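Local structure of surface layer protein (4UJ7) at residues Ile159-Ala173 with Ile186-Thr200. The protein probably self-assembles into the crystalline surface layer that coats the bacterial cell, this piece being domains 5 and 6, the latter binding calcium. Residues are numbered along the deposited sequence; the frame is centred on the assembly and turned at random. Where two conformers were deposited one is given.
Sequences ITSEATDTNGVIVNA and ITDNGSKKVGKETLT. With CA (calcium ion), chain D.
Glu-197 reaches from strand 195-203 into the loop between strands 158-160 and 171-178 and grips a calcium ion with both carboxylate oxygens, OE1 at 2.6 Å and OE2 at 2.5 Å from the metal. Its CG is anti to the backbone N (chi1 -176°) and the chain then bends at chi2, which brings the carboxylate alongside Val-169 O. The loop supplies Glu-162 OE2, Asp-165 OD1, Asn-167 OD1 and Val-169 O, and a water brings the coordinating oxygens to seven. The amide of Asn-167 is turned nearly into the plane of the Glu-197 carboxylate (21° apart), and its ND2 donates to OE1 (3.1 Å) while OD1 holds the metal. Thr-166 fixes Glu-162 through OG1 to OE1 and N to OE2; Asp-165 takes the amides of Asn-167 and Gly-168 in an Asx turn and a wider Asx motif. A second water ties Glu-197 OE2 to Ser-161 OG and Val-171 N. Further out, Ile-170 N gives a straight bond to Ser-191 OG (2.8 Å, 171°), and Gly-168 O accepts from Lys-192 N and Lys-193 N. Without the Ser-191 hydroxyl, as with an alanine here, Ile-170 N would probably lose its acceptor, and this side of the loop one of its ties to segment 186-200. Where the antiparallel hairpin of strands 171-178 and 181-188 begins, Val-171 CB packs on Ile-186 CG2 (3.7 Å). The ion probably offsets the negative charge of Glu-162, Asp-165 and Glu-197, and it ties this loop of the Big-like domain to strand 195-203.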
loop_
_atom_site.group_PDB
_atom_site.type_symbol
_atom_site.label_atom_id
_atom_site.label_comp_id
_atom_site.label_asym_id
_atom_site.label_seq_id
_atom_site.Cartn_x
_atom_site.Cartn_y
_atom_site.Cartn_z
ATOM N N ILE A 159 10.104 -7.855 -11.642
ATOM C CA ILE A 159 9.621 -8.775 -10.597
ATOM C C ILE A 159 9.243 -10.105 -11.248
ATOM O O ILE A 159 8.455 -10.146 -12.195
ATOM C CB ILE A 159 8.428 -8.178 -9.806
ATOM C CG1 ILE A 159 8.873 -6.868 -9.134
ATOM C CG2 ILE A 159 7.933 -9.151 -8.736
ATOM C CD1 ILE A 159 7.819 -6.203 -8.273
ATOM N N THR A 160 9.820 -11.189 -10.729
ATOM C CA THR A 160 9.633 -12.523 -11.294
ATOM C C THR A 160 9.373 -13.563 -10.211
ATOM O O THR A 160 9.756 -13.386 -9.052
ATOM C CB THR A 160 10.886 -12.985 -12.074
ATOM O OG1 THR A 160 12.032 -12.957 -11.215
ATOM C CG2 THR A 160 11.133 -12.087 -13.299
ATOM N N SER A 161 8.721 -14.650 -10.606
ATOM C CA SER A 161 8.607 -15.838 -9.769
ATOM C C SER A 161 9.517 -16.915 -10.342
ATOM O O SER A 161 10.100 -16.738 -11.416
ATOM C CB SER A 161 7.166 -16.334 -9.772
ATOM O OG SER A 161 6.756 -16.661 -11.094
ATOM N N GLU A 162 9.590 -18.055 -9.657
ATOM C CA GLU A 162 10.409 -19.170 -10.136
ATOM C C GLU A 162 10.100 -19.527 -11.602
ATOM O O GLU A 162 8.941 -19.524 -12.028
ATOM C CB GLU A 162 10.249 -20.401 -9.233
ATOM C CG GLU A 162 8.810 -20.892 -9.108
ATOM C CD GLU A 162 8.620 -22.083 -8.204
ATOM O OE1 GLU A 162 9.638 -22.608 -7.670
ATOM O OE2 GLU A 162 7.456 -22.492 -8.005
ATOM N N ALA A 163 11.147 -19.807 -12.367
ATOM C CA ALA A 163 11.021 -20.109 -13.788
ATOM C C ALA A 163 10.227 -21.387 -14.063
ATOM O O ALA A 163 9.469 -21.452 -15.016
ATOM C CB ALA A 163 12.416 -20.193 -14.426
ATOM N N THR A 164 10.436 -22.403 -13.237
ATOM C CA THR A 164 9.759 -23.695 -13.322
ATOM C C THR A 164 8.961 -23.835 -12.022
ATOM O O THR A 164 9.525 -23.649 -10.934
ATOM C CB THR A 164 10.830 -24.803 -13.382
ATOM O OG1 THR A 164 11.545 -24.703 -14.619
ATOM C CG2 THR A 164 10.246 -26.183 -13.248
ATOM N N ASP A 165 7.670 -24.149 -12.111
ATOM C CA ASP A 165 6.852 -24.296 -10.904
ATOM C C ASP A 165 7.263 -25.506 -10.085
ATOM O O ASP A 165 7.432 -26.596 -10.630
ATOM C CB ASP A 165 5.360 -24.430 -11.219
ATOM C CG ASP A 165 4.542 -24.649 -9.972
ATOM O OD1 ASP A 165 4.695 -23.854 -9.028
ATOM O OD2 ASP A 165 3.777 -25.624 -9.896
ATOM N N THR A 166 7.415 -25.309 -8.778
ATOM C CA THR A 166 7.806 -26.407 -7.894
ATOM C C THR A 166 6.857 -26.595 -6.711
ATOM O O THR A 166 7.128 -27.434 -5.829
ATOM C CB THR A 166 9.260 -26.244 -7.361
ATOM O OG1 THR A 166 9.326 -25.119 -6.464
ATOM C CG2 THR A 166 10.308 -26.084 -8.494
ATOM N N ASN A 167 5.766 -25.813 -6.667
ATOM C CA ASN A 167 4.834 -25.853 -5.538
ATOM C C ASN A 167 3.342 -25.766 -5.880
ATOM O O ASN A 167 2.499 -25.699 -4.972
ATOM C CB ASN A 167 5.202 -24.769 -4.502
ATOM C CG ASN A 167 4.981 -23.366 -5.019
ATOM O OD1 ASN A 167 4.857 -23.145 -6.217
ATOM N ND2 ASN A 167 4.901 -22.397 -4.105
ATOM N N GLY A 168 2.989 -25.768 -7.167
ATOM C CA GLY A 168 1.568 -25.719 -7.553
ATOM C C GLY A 168 0.897 -24.348 -7.429
ATOM O O GLY A 168 -0.318 -24.227 -7.615
ATOM N N VAL A 169 1.687 -23.329 -7.092
ATOM C CA VAL A 169 1.200 -21.942 -7.019
ATOM C C VAL A 169 1.873 -21.196 -8.149
ATOM O O VAL A 169 3.100 -21.109 -8.204
ATOM C CB VAL A 169 1.554 -21.281 -5.665
ATOM C CG1 VAL A 169 0.954 -19.877 -5.564
ATOM C CG2 VAL A 169 1.051 -22.138 -4.511
ATOM N N ILE A 170 1.054 -20.658 -9.051
ATOM C CA ILE A 170 1.562 -20.076 -10.289
ATOM C C ILE A 170 0.903 -18.719 -10.495
ATOM O O ILE A 170 -0.346 -18.622 -10.534
ATOM C CB ILE A 170 1.339 -21.017 -11.502
ATOM C CG1 ILE A 170 1.768 -22.452 -11.144
ATOM C CG2 ILE A 170 2.130 -20.497 -12.695
ATOM C CD1 ILE A 170 1.244 -23.513 -12.095
ATOM N N VAL A 171 1.737 -17.682 -10.612
ATOM C CA VAL A 171 1.220 -16.318 -10.790
ATOM C C VAL A 171 1.902 -15.591 -11.940
ATOM O O VAL A 171 3.027 -15.938 -12.323
ATOM C CB VAL A 171 1.356 -15.461 -9.504
ATOM C CG1 VAL A 171 0.568 -16.069 -8.358
ATOM C CG2 VAL A 171 2.812 -15.292 -9.099
ATOM N N ASN A 172 1.195 -14.614 -12.493
ATOM C CA ASN A 172 1.770 -13.681 -13.464
ATOM C C ASN A 172 2.031 -12.351 -12.812
ATOM O O ASN A 172 1.276 -11.936 -11.939
ATOM C CB ASN A 172 0.830 -13.490 -14.655
ATOM C CG ASN A 172 1.012 -14.564 -15.722
ATOM O OD1 ASN A 172 2.119 -15.081 -15.929
ATOM N ND2 ASN A 172 -0.065 -14.894 -16.407
ATOM N N ALA A 173 3.108 -11.692 -13.227
ATOM C CA ALA A 173 3.496 -10.384 -12.697
ATOM C C ALA A 173 3.633 -9.446 -13.871
ATOM O O ALA A 173 4.403 -9.730 -14.812
ATOM C CB ALA A 173 4.809 -10.485 -11.941
ATOM N N ILE A 186 -0.060 -8.596 -9.720
ATOM C CA ILE A 186 0.149 -10.043 -9.653
ATOM C C ILE A 186 -1.219 -10.733 -9.739
ATOM O O ILE A 186 -2.142 -10.393 -8.992
ATOM C CB ILE A 186 0.843 -10.434 -8.315
ATOM C CG1 ILE A 186 1.990 -9.467 -7.939
ATOM C CG2 ILE A 186 1.321 -11.883 -8.389
ATOM C CD1 ILE A 186 3.060 -9.336 -9.004
ATOM N N THR A 187 -1.354 -11.706 -10.637
ATOM C CA THR A 187 -2.621 -12.441 -10.787
ATOM C C THR A 187 -2.362 -13.941 -10.862
ATOM O O THR A 187 -1.242 -14.371 -11.155
ATOM C CB THR A 187 -3.363 -12.006 -12.056
ATOM O OG1 THR A 187 -2.477 -12.121 -13.176
ATOM C CG2 THR A 187 -3.888 -10.550 -11.942
ATOM N N ASP A 188 -3.391 -14.737 -10.583
ATOM C CA ASP A 188 -3.316 -16.205 -10.702
ATOM C C ASP A 188 -3.089 -16.577 -12.165
ATOM O O ASP A 188 -3.640 -15.959 -13.074
ATOM C CB ASP A 188 -4.622 -16.814 -10.205
ATOM C CG ASP A 188 -4.579 -18.330 -10.100
ATOM O OD1 ASP A 188 -3.485 -18.914 -10.037
ATOM O OD2 ASP A 188 -5.684 -18.931 -10.004
ATOM N N ASN A 189 -2.254 -17.593 -12.371
ATOM C CA ASN A 189 -2.051 -18.197 -13.691
ATOM C C ASN A 189 -2.108 -19.716 -13.586
ATOM O O ASN A 189 -1.114 -20.401 -13.807
ATOM C CB ASN A 189 -0.688 -17.765 -14.254
ATOM C CG ASN A 189 -0.472 -18.232 -15.687
ATOM O OD1 ASN A 189 -1.423 -18.395 -16.450
ATOM N ND2 ASN A 189 0.788 -18.439 -16.056
ATOM N N GLY A 190 -3.278 -20.236 -13.247
ATOM C CA GLY A 190 -3.497 -21.692 -13.174
ATOM C C GLY A 190 -2.947 -22.417 -11.958
ATOM O O GLY A 190 -2.596 -23.602 -12.059
ATOM N N SER A 191 -2.909 -21.745 -10.802
ATOM C CA SER A 191 -2.527 -22.403 -9.543
ATOM C C SER A 191 -3.400 -23.619 -9.256
ATOM O O SER A 191 -4.620 -23.532 -9.359
ATOM C CB SER A 191 -2.667 -21.439 -8.360
ATOM O OG SER A 191 -1.709 -20.392 -8.447
ATOM N N LYS A 192 -2.770 -24.735 -8.907
ATOM C CA LYS A 192 -3.501 -25.932 -8.498
ATOM C C LYS A 192 -3.619 -26.055 -6.982
ATOM O O LYS A 192 -4.503 -26.769 -6.470
ATOM C CB LYS A 192 -2.837 -27.178 -9.071
ATOM C CG LYS A 192 -2.891 -27.232 -10.588
ATOM C CD LYS A 192 -2.794 -28.662 -11.078
ATOM C CE LYS A 192 -3.092 -28.737 -12.564
ATOM N NZ LYS A 192 -2.661 -30.053 -13.109
ATOM N N LYS A 193 -2.732 -25.362 -6.268
ATOM C CA LYS A 193 -2.675 -25.439 -4.814
ATOM C C LYS A 193 -2.689 -24.047 -4.211
ATOM O O LYS A 193 -2.368 -23.073 -4.878
ATOM C CB LYS A 193 -1.381 -26.125 -4.346
ATOM C CG LYS A 193 -1.169 -27.565 -4.802
ATOM C CD LYS A 193 0.102 -28.092 -4.142
ATOM C CE LYS A 193 0.746 -29.230 -4.914
ATOM N NZ LYS A 193 0.138 -30.538 -4.546
ATOM N N VAL A 194 -3.010 -23.974 -2.929
ATOM C CA VAL A 194 -2.845 -22.743 -2.169
ATOM C C VAL A 194 -1.431 -22.710 -1.585
ATOM O O VAL A 194 -0.782 -23.760 -1.425
ATOM C CB VAL A 194 -3.888 -22.620 -1.036
ATOM C CG1 VAL A 194 -5.306 -22.663 -1.599
ATOM C CG2 VAL A 194 -3.701 -23.734 -0.004
ATOM N N GLY A 195 -0.933 -21.514 -1.277
ATOM C CA GLY A 195 0.325 -21.374 -0.551
ATOM C C GLY A 195 1.041 -20.092 -0.908
ATOM O O GLY A 195 0.506 -19.258 -1.652
ATOM N N LYS A 196 2.267 -19.962 -0.408
ATOM C CA LYS A 196 3.131 -18.828 -0.681
ATOM C C LYS A 196 3.901 -19.002 -1.983
ATOM O O LYS A 196 4.360 -20.111 -2.323
ATOM C CB LYS A 196 4.153 -18.665 0.465
ATOM C CG LYS A 196 3.562 -18.380 1.851
ATOM C CD LYS A 196 2.836 -17.043 1.858
ATOM C CE LYS A 196 2.231 -16.684 3.210
ATOM N NZ LYS A 196 3.238 -16.074 4.118
ATOM N N GLU A 197 4.081 -17.890 -2.698
ATOM C CA GLU A 197 4.954 -17.844 -3.863
ATOM C C GLU A 197 5.930 -16.685 -3.718
ATOM O O GLU A 197 5.508 -15.540 -3.543
ATOM C CB GLU A 197 4.118 -17.711 -5.148
ATOM C CG GLU A 197 4.923 -17.752 -6.451
ATOM C CD GLU A 197 5.370 -19.136 -6.878
ATOM O OE1 GLU A 197 5.324 -20.092 -6.071
ATOM O OE2 GLU A 197 5.754 -19.276 -8.059
ATOM N N THR A 198 7.225 -16.978 -3.771
ATOM C CA THR A 198 8.268 -15.970 -3.611
ATOM C C THR A 198 8.489 -15.183 -4.902
ATOM O O THR A 198 8.799 -15.765 -5.949
ATOM C CB THR A 198 9.591 -16.623 -3.137
ATOM O OG1 THR A 198 9.347 -17.272 -1.890
ATOM C CG2 THR A 198 10.680 -15.572 -2.931
ATOM N N LEU A 199 8.330 -13.861 -4.834
ATOM C CA LEU A 199 8.697 -12.993 -5.949
ATOM C C LEU A 199 10.013 -12.301 -5.695
ATOM O O LEU A 199 10.248 -11.789 -4.612
ATOM C CB LEU A 199 7.612 -11.943 -6.206
ATOM C CG LEU A 199 6.196 -12.486 -6.382
ATOM C CD1 LEU A 199 5.204 -11.348 -6.626
ATOM C CD2 LEU A 199 6.139 -13.498 -7.525
ATOM N N THR A 200 10.859 -12.266 -6.718
ATOM C CA THR A 200 12.178 -11.632 -6.622
ATOM C C THR A 200 12.167 -10.302 -7.349
ATOM O O THR A 200 11.725 -10.218 -8.504
ATOM C CB THR A 200 13.284 -12.566 -7.168
ATOM O OG1 THR A 200 13.233 -13.797 -6.436
ATOM C CG2 THR A 200 14.671 -11.950 -6.997
HETATM CA CA CA D . 5.294 -21.740 -8.082
HETATM O O HOH W 1 13.287 -10.355 -11.121
HETATM O O HOH W 2 4.577 -18.292 -10.300
HETATM O O HOH W 3 8.530 -18.306 -6.967
HETATM O O HOH W 4 1.903 -24.893 -2.294
HETATM O O HOH W 5 -0.844 -9.818 -13.707
HETATM O O HOH W 6 -2.349 -14.165 -14.838
HETATM O O HOH W 7 5.412 -21.060 -10.398
#